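Local structure of probable ABC transporter phosphite binding protein PhnD1 (Prochlorococcus marinus str. MIT 9301, 5LQ5) at residues 115-120 with 169-174. The protein binds inorganic phosphite strongly, and methylphosphonate and phosphate only very weakly, as the probable periplasmic solute-binding component of an ABC transporter. Residues are numbered along the deposited sequence; the frame is centred on the assembly and turned at random.
Sequences KNLRFT and AFDAGA
In one of two modelled conformers, Arg118 takes hold of Asp171 side-on: NH2 donates to OD1 at 2.9 Å and NE to OD2 at 3.2 Å. Both bonds are nearly straight and lie in the guanidinium plane, yet they descend on the carboxylate from above, the two planes 56° apart. A bend at chi3 brings the arginine chain round to OD2, which also accepts the backbone N of Arg118 at 2.9 Å, on its anti side and from the same face as NE. A serine in place of Asp171 would probably leave the guanidinium without its counter-charge, though tethered by the Gly168 carbonyl, and the Arg118 N-H without this acceptor. In return, Arg118 O takes two N-H groups, those of Asp171 and Ala172, and so leads the loop into the strand pairing that Thr120 N continues to Ala172 O at 3.0 Å. On one side of the strands the Phe170 ring lies flat against Thr120, whose CB sits 3.7 Å from the ring centroid, only 10° off the normal, in a CH-pi contact; Leu164 touches both residues. With CG anti to the backbone N (chi1 -176°), Phe119 lays its ring along the neighbouring strand, one face over Gly173 CA, CD1 against Ala172 CB and CZ 4.0 Å from Ala174 CB. Phe147 stacks on this ring, and Phe94 adjoins it. Strands 119-121 and 172-176 are parallel neighbours, joined via helix 127-139, edge strand 153-154 and helix 158-167, in the alpha/beta sheet of one lobe of a periplasmic binding protein, the Ala174 side chain about 10 Å from the bound phosphite.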
ATOM      1  N   LYS A 115      12.443  -5.828 -21.182  1.00 22.90           N
ATOM      2  CA  LYS A 115      12.957  -4.749 -22.030  1.00 24.32           C
ATOM      3  C   LYS A 115      12.168  -4.678 -23.355  1.00 24.19           C
ATOM      4  O   LYS A 115      11.740  -5.701 -23.885  1.00 27.07           O
ATOM      5  CB  LYS A 115      14.446  -4.950 -22.304  1.00 27.77           C
ATOM      6  CG  LYS A 115      15.357  -4.768 -21.103  1.00 25.40           C
ATOM      7  CD  LYS A 115      16.810  -4.839 -21.568  1.00 31.40           C
ATOM      8  CE  LYS A 115      17.799  -4.279 -20.572  1.00 37.81           C
ATOM      9  NZ  LYS A 115      19.087  -4.041 -21.267  1.00 54.76           N
ATOM     10  N   ASN A 116      11.985  -3.451 -23.852  1.00 23.67           N
ATOM     11  CA  ASN A 116      11.245  -3.170 -25.099  1.00 23.89           C
ATOM     12  C   ASN A 116       9.773  -3.601 -25.051  1.00 24.23           C
ATOM     13  O   ASN A 116       9.147  -3.836 -26.084  1.00 28.29           O
ATOM     14  CB  ASN A 116      11.962  -3.744 -26.338  1.00 26.01           C
ATOM     15  CG  ASN A 116      11.552  -3.041 -27.656  1.00 30.96           C
ATOM     16  OD1 ASN A 116      11.368  -1.796 -27.723  1.00 30.66           O
ATOM     17  ND2 ASN A 116      11.421  -3.842 -28.725  1.00 36.45           N
ATOM     18  N   LEU A 117       9.225  -3.715 -23.833  1.00 23.56           N
ATOM     19  CA  LEU A 117       7.789  -3.930 -23.649  1.00 22.88           C
ATOM     20  C   LEU A 117       7.191  -2.654 -23.098  1.00 21.26           C
ATOM     21  O   LEU A 117       7.904  -1.797 -22.545  1.00 22.56           O
ATOM     22  CB  LEU A 117       7.499  -5.088 -22.701  1.00 25.19           C
ATOM     23  CG  LEU A 117       7.942  -6.483 -23.157  1.00 29.54           C
ATOM     24  CD1 LEU A 117       7.548  -7.508 -22.099  1.00 28.99           C
ATOM     25  CD2 LEU A 117       7.326  -6.849 -24.496  1.00 33.61           C
ATOM     26  N   ARG A 118       5.879  -2.536 -23.238  1.00 19.78           N
ATOM     27  CA  ARG A 118       5.113  -1.462 -22.610  1.00 20.44           C
ATOM     28  C   ARG A 118       4.854  -1.858 -21.149  1.00 20.14           C
ATOM     29  O   ARG A 118       4.201  -2.876 -20.878  1.00 19.74           O
ATOM     30  CB  ARG A 118       3.809  -1.223 -23.355  0.50 22.07           C
ATOM     31  CG  ARG A 118       3.998  -0.759 -24.793  0.50 28.81           C
ATOM     32  CD  ARG A 118       2.691  -0.816 -25.571  0.50 34.56           C
ATOM     33  NE  ARG A 118       2.116  -2.151 -25.450  0.50 30.12           N
ATOM     34  CZ  ARG A 118       0.830  -2.436 -25.601  0.50 39.24           C
ATOM     35  NH1 ARG A 118      -0.014  -1.490 -25.904  0.50 37.59           N
ATOM     36  NH2 ARG A 118       0.396  -3.662 -25.434  0.50 33.13           N
ATOM     37  N   PHE A 119       5.413  -1.100 -20.213  1.00 19.69           N
ATOM     38  CA  PHE A 119       5.437  -1.493 -18.782  1.00 19.07           C
ATOM     39  C   PHE A 119       4.778  -0.394 -17.952  1.00 15.92           C
ATOM     40  O   PHE A 119       5.021   0.796 -18.168  1.00 17.70           O
ATOM     41  CB  PHE A 119       6.876  -1.722 -18.282  1.00 19.23           C
ATOM     42  CG  PHE A 119       6.942  -2.216 -16.882  1.00 17.24           C
ATOM     43  CD1 PHE A 119       6.896  -3.573 -16.619  1.00 21.21           C
ATOM     44  CD2 PHE A 119       6.936  -1.335 -15.822  1.00 19.05           C
ATOM     45  CE1 PHE A 119       6.898  -4.056 -15.313  1.00 21.59           C
ATOM     46  CE2 PHE A 119       6.953  -1.795 -14.520  1.00 22.25           C
ATOM     47  CZ  PHE A 119       6.907  -3.149 -14.258  1.00 21.82           C
ATOM     48  N   THR A 120       3.923  -0.805 -17.017  1.00 14.44           N
ATOM     49  CA  THR A 120       3.336   0.142 -16.042  1.00 15.42           C
ATOM     50  C   THR A 120       3.618  -0.281 -14.584  1.00 15.72           C
ATOM     51  O   THR A 120       3.467  -1.433 -14.196  1.00 17.01           O
ATOM     52  CB  THR A 120       1.837   0.374 -16.237  1.00 17.22           C
ATOM     53  OG1 THR A 120       1.402   1.474 -15.414  1.00 16.77           O
ATOM     54  CG2 THR A 120       0.987  -0.861 -15.938  1.00 19.69           C
ATOM     55  N   ALA A 169      -3.483  -2.583 -22.738  1.00 21.02           N
ATOM     56  CA  ALA A 169      -2.943  -1.209 -22.811  1.00 22.63           C
ATOM     57  C   ALA A 169      -1.440  -1.191 -22.510  1.00 22.22           C
ATOM     58  O   ALA A 169      -0.703  -0.353 -23.024  1.00 24.84           O
ATOM     59  CB  ALA A 169      -3.638  -0.250 -21.845  1.00 23.57           C
ATOM     60  N   PHE A 170      -1.037  -2.079 -21.604  1.00 19.85           N
ATOM     61  CA  PHE A 170       0.358  -2.362 -21.308  1.00 19.15           C
ATOM     62  C   PHE A 170       0.591  -3.858 -21.423  1.00 18.42           C
ATOM     63  O   PHE A 170      -0.330  -4.660 -21.300  1.00 21.12           O
ATOM     64  CB  PHE A 170       0.752  -1.870 -19.924  1.00 18.86           C
ATOM     65  CG  PHE A 170       0.863  -0.363 -19.833  1.00 20.84           C
ATOM     66  CD1 PHE A 170       2.080   0.273 -19.947  1.00 19.97           C
ATOM     67  CD2 PHE A 170      -0.268   0.404 -19.674  1.00 21.00           C
ATOM     68  CE1 PHE A 170       2.177   1.641 -19.881  1.00 21.89           C
ATOM     69  CE2 PHE A 170      -0.190   1.785 -19.603  1.00 24.54           C
ATOM     70  CZ  PHE A 170       1.041   2.391 -19.697  1.00 21.92           C
ATOM     71  N   ASP A 171       1.829  -4.218 -21.679  1.00 18.60           N
ATOM     72  CA  ASP A 171       2.229  -5.628 -21.779  1.00 21.41           C
ATOM     73  C   ASP A 171       2.531  -6.307 -20.434  1.00 20.24           C
ATOM     74  O   ASP A 171       2.427  -7.531 -20.294  1.00 20.49           O
ATOM     75  CB  ASP A 171       3.489  -5.734 -22.647  1.00 22.10           C
ATOM     76  CG  ASP A 171       3.278  -5.250 -24.043  1.00 23.22           C
ATOM     77  OD1 ASP A 171       2.276  -5.680 -24.662  1.00 28.06           O
ATOM     78  OD2 ASP A 171       4.115  -4.458 -24.534  1.00 24.19           O
ATOM     79  N   ALA A 172       2.976  -5.501 -19.471  1.00 17.80           N
ATOM     80  CA  ALA A 172       3.490  -5.988 -18.207  1.00 17.55           C
ATOM     81  C   ALA A 172       3.344  -4.917 -17.158  1.00 17.70           C
ATOM     82  O   ALA A 172       3.294  -3.739 -17.491  1.00 18.44           O
ATOM     83  CB  ALA A 172       4.962  -6.387 -18.314  1.00 20.67           C
ATOM     84  N   GLY A 173       3.335  -5.339 -15.899  1.00 16.95           N
ATOM     85  CA  GLY A 173       3.317  -4.413 -14.771  1.00 17.47           C
ATOM     86  C   GLY A 173       3.694  -5.080 -13.461  1.00 16.48           C
ATOM     87  O   GLY A 173       3.980  -6.282 -13.427  1.00 20.28           O
ATOM     88  N   ALA A 174       3.769  -4.293 -12.404  1.00 16.11           N
ATOM     89  CA  ALA A 174       4.088  -4.753 -11.070  1.00 17.23           C
ATOM     90  C   ALA A 174       3.134  -4.233 -10.052  1.00 15.62           C
ATOM     91  O   ALA A 174       2.698  -3.075 -10.126  1.00 16.02           O
ATOM     92  CB  ALA A 174       5.511  -4.373 -10.691  1.00 19.14           C
TER